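Local coordinates for protein polyhedrin (Antheraea mylitta cypovirus 4, PDB 5A9C) that forms the crystalline matrix of polyhedra, the viral occlusion bodies that probably shelter cypovirus particles outside the insect host, at residues A[78-87]-A[133-144]. Residues are numbered along the deposited sequence; the frame is centred on the assembly and turned at random.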
ATOM      1  N   TYR A  78      23.300  -9.484  -2.830  1.00 30.92           N
ATOM      2  CA  TYR A  78      22.824  -8.390  -2.000  1.00 31.95           C
ATOM      3  C   TYR A  78      23.660  -7.135  -2.255  1.00 15.81           C
ATOM      4  O   TYR A  78      24.851  -7.227  -2.548  1.00 22.99           O
ATOM      5  CB  TYR A  78      22.879  -8.783  -0.520  1.00 31.14           C
ATOM      6  CG  TYR A  78      22.171  -7.808   0.390  1.00 43.57           C
ATOM      7  CD1 TYR A  78      20.810  -7.932   0.649  1.00 48.87           C
ATOM      8  CD2 TYR A  78      22.857  -6.756   0.980  1.00 35.28           C
ATOM      9  CE1 TYR A  78      20.156  -7.034   1.475  1.00 31.62           C
ATOM     10  CE2 TYR A  78      22.213  -5.854   1.802  1.00 28.16           C
ATOM     11  CZ  TYR A  78      20.863  -5.999   2.049  1.00 35.37           C
ATOM     12  OH  TYR A  78      20.223  -5.103   2.871  1.00 52.61           O
ATOM     13  N   PRO A  79      23.034  -5.951  -2.152  1.00 23.43           N
ATOM     14  CA  PRO A  79      23.722  -4.678  -2.407  1.00 18.89           C
ATOM     15  C   PRO A  79      24.763  -4.298  -1.349  1.00 21.16           C
ATOM     16  O   PRO A  79      24.617  -4.629  -0.172  1.00 21.25           O
ATOM     17  CB  PRO A  79      22.576  -3.656  -2.407  1.00 20.62           C
ATOM     18  CG  PRO A  79      21.502  -4.293  -1.593  1.00 27.35           C
ATOM     19  CD  PRO A  79      21.598  -5.758  -1.886  1.00 24.68           C
ATOM     20  N   MET A  80      25.812  -3.608  -1.787  1.00 15.85           N
ATOM     21  CA  MET A  80      26.837  -3.075  -0.893  1.00 23.08           C
ATOM     22  C   MET A  80      26.282  -1.928  -0.059  1.00 16.58           C
ATOM     23  O   MET A  80      26.756  -1.651   1.044  1.00 20.92           O
ATOM     24  CB  MET A  80      28.022  -2.555  -1.710  1.00 23.88           C
ATOM     25  CG  MET A  80      28.720  -3.611  -2.551  1.00 33.76           C
ATOM     26  SD  MET A  80      29.613  -2.887  -3.941  1.00 38.02           S
ATOM     27  CE  MET A  80      30.606  -1.651  -3.108  1.00 41.51           C
ATOM     28  N   GLY A  81      25.277  -1.252  -0.602  1.00 16.81           N
ATOM     29  CA  GLY A  81      24.728  -0.074   0.033  1.00 21.96           C
ATOM     30  C   GLY A  81      23.739   0.601  -0.888  1.00 21.02           C
ATOM     31  O   GLY A  81      23.510   0.136  -2.006  1.00 16.82           O
ATOM     32  N   VAL A  82      23.149   1.694  -0.415  1.00 17.72           N
ATOM     33  CA  VAL A  82      22.216   2.471  -1.222  1.00 12.26           C
ATOM     34  C   VAL A  82      22.532   3.956  -1.177  1.00 18.27           C
ATOM     35  O   VAL A  82      23.046   4.467  -0.183  1.00 18.70           O
ATOM     36  CB  VAL A  82      20.746   2.275  -0.772  1.00 16.76           C
ATOM     37  CG1 VAL A  82      20.272   0.863  -1.086  1.00 17.25           C
ATOM     38  CG2 VAL A  82      20.583   2.592   0.714  1.00 14.43           C
ATOM     39  N   ILE A  83      22.233   4.641  -2.272  1.00 18.68           N
ATOM     40  CA  ILE A  83      22.229   6.092  -2.280  1.00 18.60           C
ATOM     41  C   ILE A  83      20.771   6.503  -2.254  1.00 17.90           C
ATOM     42  O   ILE A  83      20.007   6.155  -3.158  1.00 20.75           O
ATOM     43  CB  ILE A  83      22.902   6.678  -3.539  1.00 15.05           C
ATOM     44  CG1 ILE A  83      24.380   6.280  -3.609  1.00 15.35           C
ATOM     45  CG2 ILE A  83      22.760   8.196  -3.563  1.00 13.07           C
ATOM     46  CD1 ILE A  83      24.621   4.861  -4.081  1.00 26.13           C
ATOM     47  N   VAL A  84      20.370   7.207  -1.203  1.00 15.71           N
ATOM     48  CA  VAL A  84      18.996   7.667  -1.097  1.00 19.54           C
ATOM     49  C   VAL A  84      18.929   9.133  -1.503  1.00 15.49           C
ATOM     50  O   VAL A  84      19.560   9.990  -0.882  1.00 16.25           O
ATOM     51  CB  VAL A  84      18.423   7.470   0.322  1.00 17.47           C
ATOM     52  CG1 VAL A  84      16.958   7.884   0.356  1.00 13.98           C
ATOM     53  CG2 VAL A  84      18.563   6.020   0.751  1.00 17.60           C
ATOM     54  N   SER A  85      18.174   9.402  -2.561  1.00 17.56           N
ATOM     55  CA  SER A  85      18.071  10.738  -3.132  1.00 18.21           C
ATOM     56  C   SER A  85      16.719  11.360  -2.800  1.00 13.42           C
ATOM     57  O   SER A  85      15.680  10.833  -3.190  1.00 18.43           O
ATOM     58  CB  SER A  85      18.257  10.664  -4.649  1.00 18.72           C
ATOM     59  OG  SER A  85      18.088  11.933  -5.258  1.00 16.68           O
ATOM     60  N   PHE A  86      16.739  12.477  -2.074  1.00 13.26           N
ATOM     61  CA  PHE A  86      15.518  13.191  -1.693  1.00 16.53           C
ATOM     62  C   PHE A  86      15.370  14.449  -2.545  1.00 15.63           C
ATOM     63  O   PHE A  86      16.280  15.272  -2.593  1.00 15.91           O
ATOM     64  CB  PHE A  86      15.585  13.629  -0.225  1.00 13.58           C
ATOM     65  CG  PHE A  86      15.567  12.498   0.768  1.00 15.28           C
ATOM     66  CD1 PHE A  86      16.742  11.874   1.152  1.00 16.88           C
ATOM     67  CD2 PHE A  86      14.377  12.097   1.356  1.00 17.83           C
ATOM     68  CE1 PHE A  86      16.728  10.844   2.083  1.00 17.74           C
ATOM     69  CE2 PHE A  86      14.353  11.073   2.288  1.00 14.88           C
ATOM     70  CZ  PHE A  86      15.532  10.445   2.654  1.00 15.44           C
ATOM     71  N   ASN A  87      14.225  14.619  -3.198  1.00 15.64           N
ATOM     72  CA  ASN A  87      14.042  15.780  -4.065  1.00 21.88           C
ATOM     73  C   ASN A  87      12.652  16.403  -3.976  1.00 16.06           C
ATOM     74  O   ASN A  87      11.639  15.699  -4.007  1.00 15.08           O
ATOM     75  CB  ASN A  87      14.365  15.421  -5.521  1.00 16.89           C
ATOM     76  CG  ASN A  87      15.692  14.693  -5.663  1.00 14.13           C
ATOM     77  OD1 ASN A  87      16.732  15.306  -5.908  1.00 17.28           O
ATOM     78  ND2 ASN A  87      15.661  13.377  -5.500  1.00 11.88           N
ATOM     79  N   SER A 133      17.302  19.459  -3.205  1.00 21.16           N
ATOM     80  CA  SER A 133      17.765  18.076  -3.114  1.00 21.70           C
ATOM     81  C   SER A 133      18.721  17.771  -1.964  1.00 20.17           C
ATOM     82  O   SER A 133      19.573  18.586  -1.613  1.00 18.15           O
ATOM     83  CB  SER A 133      18.427  17.666  -4.432  1.00 16.84           C
ATOM     84  OG  SER A 133      17.526  17.768  -5.519  1.00 29.01           O
ATOM     85  N   ARG A 134      18.566  16.578  -1.393  1.00 19.03           N
ATOM     86  CA  ARG A 134      19.539  16.017  -0.460  1.00 18.95           C
ATOM     87  C   ARG A 134      19.855  14.580  -0.876  1.00 18.08           C
ATOM     88  O   ARG A 134      19.041  13.921  -1.521  1.00 19.09           O
ATOM     89  CB  ARG A 134      18.994  16.022   0.972  1.00 20.80           C
ATOM     90  CG  ARG A 134      18.550  17.376   1.489  1.00 30.38           C
ATOM     91  CD  ARG A 134      19.721  18.316   1.673  1.00 30.12           C
ATOM     92  NE  ARG A 134      19.357  19.476   2.479  1.00 23.28           N
ATOM     93  CZ  ARG A 134      18.833  20.596   1.990  1.00 48.59           C
ATOM     94  NH1 ARG A 134      18.599  20.717   0.688  1.00 25.97           N
ATOM     95  NH2 ARG A 134      18.538  21.597   2.811  1.00 39.82           N
ATOM     96  N   ALA A 135      21.036  14.092  -0.514  1.00 18.12           N
ATOM     97  CA  ALA A 135      21.386  12.706  -0.802  1.00 16.37           C
ATOM     98  C   ALA A 135      22.270  12.131   0.296  1.00 19.14           C
ATOM     99  O   ALA A 135      23.058  12.847   0.912  1.00 20.16           O
ATOM    100  CB  ALA A 135      22.067  12.592  -2.159  1.00 19.93           C
ATOM    101  N   VAL A 136      22.134  10.835   0.545  1.00 13.46           N
ATOM    102  CA  VAL A 136      22.926  10.191   1.581  1.00 14.37           C
ATOM    103  C   VAL A 136      23.288   8.783   1.150  1.00 14.68           C
ATOM    104  O   VAL A 136      22.469   8.075   0.560  1.00 17.71           O
ATOM    105  CB  VAL A 136      22.165  10.146   2.931  1.00 15.96           C
ATOM    106  CG1 VAL A 136      20.870   9.368   2.787  1.00 14.14           C
ATOM    107  CG2 VAL A 136      23.039   9.539   4.020  1.00 16.08           C
ATOM    108  N   TYR A 137      24.529   8.391   1.415  1.00 17.62           N
ATOM    109  CA  TYR A 137      24.952   7.020   1.170  1.00 11.88           C
ATOM    110  C   TYR A 137      24.835   6.208   2.451  1.00 20.26           C
ATOM    111  O   TYR A 137      25.232   6.663   3.524  1.00 15.87           O
ATOM    112  CB  TYR A 137      26.391   6.961   0.653  1.00 16.31           C
ATOM    113  CG  TYR A 137      26.897   5.545   0.507  1.00 14.49           C
ATOM    114  CD1 TYR A 137      26.470   4.743  -0.543  1.00 16.00           C
ATOM    115  CD2 TYR A 137      27.785   5.002   1.428  1.00 20.27           C
ATOM    116  CE1 TYR A 137      26.919   3.443  -0.679  1.00 20.71           C
ATOM    117  CE2 TYR A 137      28.239   3.700   1.298  1.00 21.49           C
ATOM    118  CZ  TYR A 137      27.803   2.927   0.244  1.00 21.10           C
ATOM    119  OH  TYR A 137      28.250   1.631   0.106  1.00 38.13           O
ATOM    120  N   VAL A 138      24.286   5.007   2.331  1.00 15.21           N
ATOM    121  CA  VAL A 138      24.078   4.138   3.480  1.00 13.65           C
ATOM    122  C   VAL A 138      24.624   2.752   3.176  1.00 11.24           C
ATOM    123  O   VAL A 138      24.061   2.029   2.360  1.00 17.95           O
ATOM    124  CB  VAL A 138      22.580   4.018   3.818  1.00 23.12           C
ATOM    125  CG1 VAL A 138      22.379   3.188   5.084  1.00 16.83           C
ATOM    126  CG2 VAL A 138      21.958   5.400   3.972  1.00 16.69           C
ATOM    127  N   PRO A 139      25.737   2.380   3.822  1.00 16.93           N
ATOM    128  CA  PRO A 139      26.268   1.029   3.616  1.00 16.09           C
ATOM    129  C   PRO A 139      25.324  -0.027   4.188  1.00 21.44           C
ATOM    130  O   PRO A 139      24.706   0.192   5.231  1.00 14.25           O
ATOM    131  CB  PRO A 139      27.599   1.052   4.376  1.00 25.56           C
ATOM    132  CG  PRO A 139      27.472   2.170   5.351  1.00 24.57           C
ATOM    133  CD  PRO A 139      26.597   3.194   4.697  1.00 19.77           C
ATOM    134  N   LEU A 140      25.208  -1.156   3.497  1.00 16.21           N
ATOM    135  CA  LEU A 140      24.352  -2.247   3.949  1.00 19.28           C
ATOM    136  C   LEU A 140      25.146  -3.543   4.060  1.00 24.96           C
ATOM    137  O   LEU A 140      26.124  -3.742   3.342  1.00 25.23           O
ATOM    138  CB  LEU A 140      23.175  -2.461   2.987  1.00 17.42           C
ATOM    139  CG  LEU A 140      22.000  -1.475   2.917  1.00 24.16           C
ATOM    140  CD1 LEU A 140      21.487  -1.103   4.300  1.00 19.97           C
ATOM    141  CD2 LEU A 140      22.356  -0.237   2.142  1.00 37.42           C
ATOM    142  N   ASP A 141      24.731  -4.418   4.968  1.00 24.34           N
ATOM    143  CA  ASP A 141      25.263  -5.775   4.992  1.00 31.88           C
ATOM    144  C   ASP A 141      24.126  -6.754   4.728  1.00 24.97           C
ATOM    145  O   ASP A 141      22.964  -6.353   4.656  1.00 26.86           O
ATOM    146  CB  ASP A 141      25.996  -6.086   6.304  1.00 55.83           C
ATOM    147  CG  ASP A 141      25.114  -5.927   7.524  1.00 43.76           C
ATOM    148  OD1 ASP A 141      23.922  -6.294   7.458  1.00 73.72           O
ATOM    149  OD2 ASP A 141      25.620  -5.437   8.558  1.00 66.65           O
ATOM    150  N   GLU A 142      24.458  -8.029   4.575  1.00 22.30           N
ATOM    151  CA  GLU A 142      23.488  -9.015   4.116  1.00 26.08           C
ATOM    152  C   GLU A 142      22.203  -9.019   4.942  1.00 29.08           C
ATOM    153  O   GLU A 142      22.236  -8.974   6.173  1.00 28.71           O
ATOM    154  CB  GLU A 142      24.109 -10.416   4.088  1.00 25.01           C
ATOM    155  CG  GLU A 142      23.240 -11.459   3.405  1.00 71.20           C
ATOM    156  CD  GLU A 142      23.932 -12.801   3.268  1.00 78.28           C
ATOM    157  OE1 GLU A 142      25.097 -12.921   3.703  1.00 69.87           O
ATOM    158  OE2 GLU A 142      23.310 -13.736   2.721  1.00 77.31           O
ATOM    159  N   HIS A 143      21.075  -9.056   4.239  1.00 37.20           N
ATOM    160  CA  HIS A 143      19.754  -9.167   4.855  1.00 40.56           C
ATOM    161  C   HIS A 143      19.233  -7.884   5.502  1.00 33.71           C
ATOM    162  O   HIS A 143      18.087  -7.839   5.955  1.00 30.69           O
ATOM    163  CB  HIS A 143      19.705 -10.338   5.839  1.00 41.23           C
ATOM    164  CG  HIS A 143      19.851 -11.677   5.186  1.00 62.15           C
ATOM    165  ND1 HIS A 143      19.979 -11.827   3.821  1.00 70.81           N
ATOM    166  CD2 HIS A 143      19.888 -12.926   5.705  1.00 70.99           C
ATOM    167  CE1 HIS A 143      20.089 -13.110   3.530  1.00 69.40           C
ATOM    168  NE2 HIS A 143      20.037 -13.799   4.655  1.00 71.07           N
ATOM    169  N   ASN A 144      20.063  -6.846   5.551  1.00 24.20           N
ATOM    170  CA  ASN A 144      19.576  -5.527   5.940  1.00 28.25           C
ATOM    171  C   ASN A 144      18.345  -5.178   5.110  1.00 22.24           C
ATOM    172  O   ASN A 144      18.214  -5.622   3.971  1.00 24.42           O
ATOM    173  CB  ASN A 144      20.649  -4.455   5.716  1.00 28.94           C
ATOM    174  CG  ASN A 144      21.338  -4.028   6.998  1.00 30.94           C
ATOM    175  OD1 ASN A 144      22.544  -3.776   7.013  1.00 28.35           O
ATOM    176  ND2 ASN A 144      20.578  -3.935   8.080  1.00 25.96           N
TER
HETATM  177  O   HOH W   1      26.333  -5.867   1.465  1.00 31.53           O
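The ring of Tyr78 lies flat against the type II turn Asp141–Asn144: Glu142 CA sits over one face, 4.1 Å from the ring centroid, as a CH-pi contact, with His143 N above the rim of that face and Pro79 CD on the opposite one. With CG anti to the backbone N (chi1 -169°), the phenol reaches across to the turn, where its OH points at Asn144 O, modelled too close for the bond to be more than doubtful. Leu140 CB packs at the ring edge, 3.7 Å from Tyr78 CE2. Away from the turn, 81-87 and 133-139 pair as adjacent strands of the antiparallel sheet, between 127-128 and 38-45. On one face, Ile83 CD1 meets the Tyr137 ring at its edge, 4.0 Å from Tyr137 CD1; on the other, Val82, Val84, Phe86 and Val136 form an apolar layer, which strand 96-100 covers at Val84 and Phe86. At the far end, Ser133 OG donates to Asn87 OD1 (2.6 Å), while Asn87 ND2 binds Ser85 OG, 2.8 Å away and in the amide plane. Ala198 N and Arg39 O also grip this amide, and Ser85 OG bonds Ala198 O. Backbone bonds thus hold the strands, directional side-chain bonds fix the Asn87 amide, and aromatic packing closes the Tyr78 end.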